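Local coordinates for protein beta-1,4-mannanase (Aplysia kurodai, PDB 3VUP) that probably hydrolyses the beta-1,4-mannosidic bonds of mannans, as a TIM-barrel glycoside hydrolase of sea hare digestive fluid, at residues K228-H233 against D257-H262; Y240-L245 against K253-F258. All blocks are in the same frame, centred on the assembly; numbering follows the deposited sequence.

In the fold
Both contacts involve the connection between parallel barrel strands 220-224 and 259-262; contact 1 ends on the second strand itself. After strand 220-224 comes the loop holding 228-233, the first half of contact 1; the chain then reaches 240-245, where helix 242-249 begins, turns back through 253-258 and enters strand 259-262. Contact 2 closes the shorter loop, inside the longer one closed by contact 1, and their C-terminal segments overlap at Asp257 and Phe258. Their centres are about 11 Å apart. Between them they tie the loop after one strand, the start of the connecting helix and the next strand together, and Tyr240 packs against Ser229 where they meet.

Contact 1 of 2, residues K228-H233 against D257-H262; sequences KSNTDH and DFYQFH. With SO4 (sulfate ion), chain D.
Asn230 packs its amide against Tyr259 and Phe261 in a small, buried, largely side-chain contact, in which the loop after one parallel strand of the TIM barrel, 220-224, meets the next strand, 259-262. No direct hydrogen bond crosses it. With CG anti to the backbone N (chi1 -157°), the Asn230 amide is turned toward both rings, one branch to each. ND2 sits over one face of the Tyr259 ring, displaced toward its rim and 3.5 Å from CD1, with the amide and ring planes nearly perpendicular at 89°. On the other branch, OD1 meets the edge of the Phe261 ring in its plane, 3.4 Å from CE1. The ends of the amide have polar partners: ND2 is hydrogen-bonded to Asn238, while a water lies 2.9 Å from Asn230 OD1, to which it can donate, and accepts from Gln260 N at 2.9 Å, bridging loop and strand. At the far end of its ring, Tyr259 OH donates to O3 of a sulfate ion, 2.7 Å away, which is probably from the crystallisation liquor and is also bound by His286 N. A leucine in place of Tyr259 would probably leave Asn230 ND2 without its aromatic face and the sulfate without this hydroxyl donor. Backbone bonds join Tyr259 to Val290 of strand 289-293 and Gln260 to Val224 of strand 220-224, while the side chains of Asn230 and Phe261 both pack on Val224.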
loop_
_atom_site.group_PDB
_atom_site.type_symbol
_atom_site.label_atom_id
_atom_site.label_comp_id
_atom_site.label_asym_id
_atom_site.label_seq_id
_atom_site.Cartn_x
_atom_site.Cartn_y
_atom_site.Cartn_z
ATOM N N LYS A 228 -10.409 -2.562 -10.938
ATOM C CA LYS A 228 -11.445 -3.557 -11.193
ATOM C C LYS A 228 -11.911 -4.319 -9.952
ATOM O O LYS A 228 -13.044 -4.786 -9.940
ATOM C CB LYS A 228 -11.008 -4.531 -12.286
ATOM C CG LYS A 228 -11.058 -3.930 -13.677
ATOM C CD LYS A 228 -10.480 -4.853 -14.728
ATOM C CE LYS A 228 -10.518 -4.188 -16.101
ATOM N NZ LYS A 228 -10.043 -5.108 -17.176
ATOM N N SER A 229 -11.063 -4.477 -8.932
ATOM C CA SER A 229 -11.487 -5.145 -7.699
ATOM C C SER A 229 -12.044 -4.200 -6.633
ATOM O O SER A 229 -12.410 -4.660 -5.557
ATOM C CB SER A 229 -10.316 -5.903 -7.095
ATOM O OG SER A 229 -9.290 -4.968 -6.836
ATOM N N ASN A 230 -12.134 -2.910 -6.946
ATOM C CA ASN A 230 -12.268 -1.861 -5.934
ATOM C C ASN A 230 -13.313 -0.806 -6.338
ATOM O O ASN A 230 -13.304 0.293 -5.805
ATOM C CB ASN A 230 -10.870 -1.219 -5.774
ATOM C CG ASN A 230 -10.602 -0.506 -4.430
ATOM O OD1 ASN A 230 -9.472 -0.082 -4.220
ATOM N ND2 ASN A 230 -11.582 -0.399 -3.546
ATOM N N THR A 231 -14.214 -1.139 -7.261
ATOM C CA THR A 231 -15.285 -0.228 -7.638
ATOM C C THR A 231 -16.524 -1.029 -7.987
ATOM O O THR A 231 -16.419 -2.131 -8.535
ATOM C CB THR A 231 -14.881 0.689 -8.824
ATOM O OG1 THR A 231 -15.956 1.569 -9.149
ATOM C CG2 THR A 231 -14.512 -0.105 -10.066
ATOM N N ASP A 232 -17.690 -0.471 -7.664
ATOM C CA ASP A 232 -18.966 -1.036 -8.096
ATOM C C ASP A 232 -19.420 -0.469 -9.437
ATOM O O ASP A 232 -20.443 -0.889 -9.963
ATOM C CB ASP A 232 -20.032 -0.814 -7.034
ATOM C CG ASP A 232 -19.802 -1.671 -5.807
ATOM O OD1 ASP A 232 -19.602 -2.899 -5.958
ATOM O OD2 ASP A 232 -19.789 -1.115 -4.684
ATOM N N HIS A 233 -18.662 0.480 -9.982
ATOM C CA HIS A 233 -18.921 0.990 -11.323
ATOM C C HIS A 233 -18.190 0.127 -12.347
ATOM O O HIS A 233 -17.530 -0.846 -11.976
ATOM C CB HIS A 233 -18.545 2.475 -11.402
ATOM C CG HIS A 233 -19.470 3.342 -10.608
ATOM N ND1 HIS A 233 -20.274 4.304 -11.179
ATOM C CD2 HIS A 233 -19.774 3.334 -9.288
ATOM C CE1 HIS A 233 -21.003 4.879 -10.239
ATOM N NE2 HIS A 233 -20.718 4.308 -9.083
ATOM N N ASP A 257 -8.924 3.693 5.420
ATOM C CA ASP A 257 -9.113 5.139 5.433
ATOM C C ASP A 257 -9.038 5.759 4.046
ATOM O O ASP A 257 -9.665 6.782 3.780
ATOM C CB ASP A 257 -8.076 5.784 6.343
ATOM C CG ASP A 257 -8.228 5.327 7.762
ATOM O OD1 ASP A 257 -9.095 5.914 8.447
ATOM O OD2 ASP A 257 -7.527 4.373 8.172
ATOM N N PHE A 258 -8.252 5.148 3.169
ATOM C CA PHE A 258 -8.158 5.609 1.799
ATOM C C PHE A 258 -7.870 4.428 0.915
ATOM O O PHE A 258 -7.348 3.404 1.364
ATOM C CB PHE A 258 -7.128 6.734 1.617
ATOM C CG PHE A 258 -5.687 6.352 1.867
ATOM C CD1 PHE A 258 -4.844 6.004 0.812
ATOM C CD2 PHE A 258 -5.149 6.439 3.141
ATOM C CE1 PHE A 258 -3.499 5.729 1.030
ATOM C CE2 PHE A 258 -3.804 6.171 3.366
ATOM C CZ PHE A 258 -2.974 5.822 2.309
ATOM N N TYR A 259 -8.276 4.551 -0.341
ATOM C CA TYR A 259 -8.035 3.525 -1.327
ATOM C C TYR A 259 -6.784 3.853 -2.143
ATOM O O TYR A 259 -6.355 5.008 -2.218
ATOM C CB TYR A 259 -9.244 3.407 -2.236
ATOM C CG TYR A 259 -10.508 2.874 -1.597
ATOM C CD1 TYR A 259 -10.533 1.637 -0.963
ATOM C CD2 TYR A 259 -11.706 3.577 -1.695
ATOM C CE1 TYR A 259 -11.715 1.130 -0.431
ATOM C CE2 TYR A 259 -12.894 3.069 -1.173
ATOM C CZ TYR A 259 -12.895 1.845 -0.550
ATOM O OH TYR A 259 -14.061 1.307 -0.045
ATOM N N GLN A 260 -6.218 2.821 -2.755
ATOM C CA GLN A 260 -4.967 2.937 -3.487
ATOM C C GLN A 260 -5.041 2.053 -4.718
ATOM O O GLN A 260 -5.113 0.835 -4.607
ATOM C CB GLN A 260 -3.798 2.506 -2.602
ATOM C CG GLN A 260 -2.462 2.599 -3.323
ATOM C CD GLN A 260 -1.351 1.771 -2.711
ATOM O OE1 GLN A 260 -0.422 1.371 -3.414
ATOM N NE2 GLN A 260 -1.436 1.496 -1.411
ATOM N N PHE A 261 -5.069 2.683 -5.886
ATOM C CA PHE A 261 -5.135 1.966 -7.159
ATOM C C PHE A 261 -3.748 1.893 -7.790
ATOM O O PHE A 261 -3.010 2.878 -7.788
ATOM C CB PHE A 261 -5.983 2.732 -8.179
ATOM C CG PHE A 261 -7.456 2.890 -7.850
ATOM C CD1 PHE A 261 -8.101 2.195 -6.838
ATOM C CD2 PHE A 261 -8.205 3.754 -8.635
ATOM C CE1 PHE A 261 -9.473 2.382 -6.610
ATOM C CE2 PHE A 261 -9.557 3.935 -8.425
ATOM C CZ PHE A 261 -10.194 3.244 -7.416
ATOM N N HIS A 262 -3.421 0.756 -8.397
ATOM C CA HIS A 262 -2.283 0.687 -9.303
ATOM C C HIS A 262 -2.813 0.714 -10.727
ATOM O O HIS A 262 -3.906 0.212 -10.991
ATOM C CB HIS A 262 -1.473 -0.577 -9.048
ATOM C CG HIS A 262 -0.975 -0.670 -7.648
ATOM N ND1 HIS A 262 -0.406 -1.815 -7.131
ATOM C CD2 HIS A 262 -0.965 0.240 -6.646
ATOM C CE1 HIS A 262 -0.068 -1.604 -5.874
ATOM N NE2 HIS A 262 -0.406 -0.367 -5.550
HETATM S S SO4 D . -16.900 3.834 -0.173
HETATM O O1 SO4 D . -17.713 4.216 0.972
HETATM O O2 SO4 D . -15.690 4.641 -0.187
HETATM O O3 SO4 D . -16.529 2.435 -0.077
HETATM O O4 SO4 D . -17.655 4.101 -1.395
HETATM O O HOH W 1 -7.555 0.360 -2.148
#

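Contact 2 of 2, residues Y240-L245 against K253-F258; sequences YSDHCL and KGVFDF. With SO4 (sulfate ion), chain I.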
loop_
_atom_site.group_PDB
_atom_site.type_symbol
_atom_site.label_atom_id
_atom_site.label_comp_id
_atom_site.label_asym_id
_atom_site.label_seq_id
_atom_site.Cartn_x
_atom_site.Cartn_y
_atom_site.Cartn_z
ATOM N N TYR A 240 -13.656 -4.096 -1.177
ATOM C CA TYR A 240 -12.885 -3.547 -0.065
ATOM C C TYR A 240 -13.605 -2.456 0.712
ATOM O O TYR A 240 -12.980 -1.695 1.451
ATOM C CB TYR A 240 -11.523 -3.075 -0.557
ATOM C CG TYR A 240 -10.771 -4.154 -1.303
ATOM C CD1 TYR A 240 -10.265 -5.270 -0.641
ATOM C CD2 TYR A 240 -10.584 -4.069 -2.676
ATOM C CE1 TYR A 240 -9.564 -6.253 -1.323
ATOM C CE2 TYR A 240 -9.889 -5.051 -3.367
ATOM C CZ TYR A 240 -9.377 -6.135 -2.681
ATOM O OH TYR A 240 -8.676 -7.121 -3.338
ATOM N N SER A 241 -14.919 -2.389 0.537
ATOM C CA SER A 241 -15.751 -1.485 1.309
ATOM C C SER A 241 -15.692 -1.813 2.798
ATOM O O SER A 241 -15.354 -2.929 3.209
ATOM C CB SER A 241 -17.202 -1.622 0.864
ATOM O OG SER A 241 -17.673 -2.923 1.182
ATOM N N ASP A 242 -16.075 -0.831 3.608
ATOM C CA ASP A 242 -16.172 -1.028 5.046
ATOM C C ASP A 242 -17.085 -2.218 5.348
ATOM O O ASP A 242 -16.781 -3.049 6.200
ATOM C CB ASP A 242 -16.775 0.208 5.715
ATOM C CG ASP A 242 -15.892 1.451 5.628
ATOM O OD1 ASP A 242 -14.811 1.438 5.002
ATOM O OD2 ASP A 242 -16.320 2.471 6.197
ATOM N N HIS A 243 -18.217 -2.276 4.656
ATOM C CA HIS A 243 -19.177 -3.346 4.856
ATOM C C HIS A 243 -18.555 -4.723 4.629
ATOM O O HIS A 243 -18.774 -5.651 5.413
ATOM C CB HIS A 243 -20.363 -3.147 3.920
ATOM C CG HIS A 243 -21.287 -4.319 3.876
ATOM N ND1 HIS A 243 -22.159 -4.614 4.901
ATOM C CD2 HIS A 243 -21.460 -5.282 2.943
ATOM C CE1 HIS A 243 -22.838 -5.704 4.595
ATOM N NE2 HIS A 243 -22.433 -6.130 3.414
ATOM N N CYS A 244 -17.800 -4.877 3.546
ATOM C CA CYS A 244 -17.224 -6.180 3.224
ATOM C C CYS A 244 -16.163 -6.616 4.217
ATOM O O CYS A 244 -16.115 -7.786 4.604
ATOM C CB CYS A 244 -16.663 -6.186 1.801
ATOM S SG CYS A 244 -17.966 -6.102 0.538
ATOM N N LEU A 245 -15.313 -5.689 4.636
ATOM C CA LEU A 245 -14.278 -6.027 5.604
ATOM C C LEU A 245 -14.898 -6.425 6.944
ATOM O O LEU A 245 -14.517 -7.435 7.544
ATOM C CB LEU A 245 -13.311 -4.861 5.777
ATOM C CG LEU A 245 -12.420 -4.616 4.559
ATOM C CD1 LEU A 245 -11.901 -3.193 4.559
ATOM C CD2 LEU A 245 -11.266 -5.577 4.565
ATOM N N LYS A 253 -13.299 -1.436 13.527
ATOM C CA LYS A 253 -12.392 -0.432 12.994
ATOM C C LYS A 253 -11.485 -0.965 11.890
ATOM O O LYS A 253 -10.614 -0.241 11.407
ATOM C CB LYS A 253 -11.605 0.251 14.115
ATOM C CG LYS A 253 -12.507 1.057 15.046
ATOM C CD LYS A 253 -11.859 2.353 15.510
ATOM C CE LYS A 253 -10.805 2.095 16.566
ATOM N NZ LYS A 253 -10.343 3.354 17.222
ATOM N N GLY A 254 -11.727 -2.200 11.452
ATOM C CA GLY A 254 -10.898 -2.815 10.433
ATOM C C GLY A 254 -11.319 -2.454 9.025
ATOM O O GLY A 254 -11.698 -3.322 8.234
ATOM N N VAL A 255 -11.234 -1.162 8.718
ATOM C CA VAL A 255 -11.630 -0.626 7.425
ATOM C C VAL A 255 -10.506 0.252 6.895
ATOM O O VAL A 255 -9.616 0.654 7.640
ATOM C CB VAL A 255 -12.951 0.178 7.511
ATOM C CG1 VAL A 255 -14.045 -0.672 8.141
ATOM C CG2 VAL A 255 -12.742 1.469 8.293
ATOM N N PHE A 256 -10.520 0.521 5.596
ATOM C CA PHE A 256 -9.526 1.399 5.007
ATOM C C PHE A 256 -9.917 2.859 5.145
ATOM O O PHE A 256 -11.083 3.226 5.015
ATOM C CB PHE A 256 -9.313 1.033 3.540
ATOM C CG PHE A 256 -8.772 -0.346 3.360
ATOM C CD1 PHE A 256 -7.625 -0.732 4.042
ATOM C CD2 PHE A 256 -9.420 -1.284 2.565
ATOM C CE1 PHE A 256 -7.121 -2.008 3.921
ATOM C CE2 PHE A 256 -8.915 -2.570 2.445
ATOM C CZ PHE A 256 -7.772 -2.934 3.126
ATOM N N ASP A 257 -8.924 3.693 5.420
ATOM C CA ASP A 257 -9.113 5.139 5.433
ATOM C C ASP A 257 -9.038 5.759 4.046
ATOM O O ASP A 257 -9.665 6.782 3.780
ATOM C CB ASP A 257 -8.076 5.784 6.343
ATOM C CG ASP A 257 -8.228 5.327 7.762
ATOM O OD1 ASP A 257 -9.095 5.914 8.447
ATOM O OD2 ASP A 257 -7.527 4.373 8.172
ATOM N N PHE A 258 -8.252 5.148 3.169
ATOM C CA PHE A 258 -8.158 5.609 1.799
ATOM C C PHE A 258 -7.870 4.428 0.915
ATOM O O PHE A 258 -7.348 3.404 1.364
ATOM C CB PHE A 258 -7.128 6.734 1.617
ATOM C CG PHE A 258 -5.687 6.352 1.867
ATOM C CD1 PHE A 258 -4.844 6.004 0.812
ATOM C CD2 PHE A 258 -5.149 6.439 3.141
ATOM C CE1 PHE A 258 -3.499 5.729 1.030
ATOM C CE2 PHE A 258 -3.804 6.171 3.366
ATOM C CZ PHE A 258 -2.974 5.822 2.309
HETATM S S SO4 I . -21.379 -2.211 8.032
HETATM O O1 SO4 I . -20.822 -3.346 8.769
HETATM O O2 SO4 I . -20.303 -1.336 7.567
HETATM O O3 SO4 I . -22.162 -2.705 6.905
HETATM O O4 SO4 I . -22.244 -1.446 8.924
HETATM O O HOH W 2 -12.719 0.002 3.772
#
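Gly254 meets the first turn of helix 242-249 through its carbonyl, its O lying 3.3 Å from Leu245 CB; Asn205 ND2 is hydrogen-bonded to the same oxygen. The glycine is the centre of an inverse gamma turn, closed by a weak bond from Val255 N to Lys253 O, which turns the chain next to the helix start. Val255 CB faces the Asp242 carboxylate, 3.4 Å from OD1, and its CG1 rests on Asp242 CB, the two side chains crossing at a slant. That carboxylate oxygen also takes a salt bridge from Lys287, which is hydrogen-bonded to Phe256 O as well and thus links the two segments from outside. At Phe256 a water bridges the segments, accepting from Phe256 N and donating to Tyr240 O at 2.9 Å and to Asp242 OD1 at 2.8 Å. With CG anti to its carbonyl carbon (chi1 -63°), the Phe256 side chain reaches back to the other segment. CE2 packs 3.7 Å from Leu245 CD1 and 4.0 Å from Tyr240 CB, while Tyr240 O lies at the ring edge. Ser241 caps the N terminus of the helix, its OG accepting from Cys244 N at 3.1 Å. His243 ND1 donates to O3 of a sulfate ion, probably from the crystallisation liquor, which Arg246 also holds. The contact thus packs the start of the helix in a strand-to-strand connection of the TIM barrel against the loop leading into the next strand, with Leu201 and Leu204 of helix 197-214 on Tyr240 and Leu245, and Met222 of barrel strand 220-224 touching Tyr240 and Phe256.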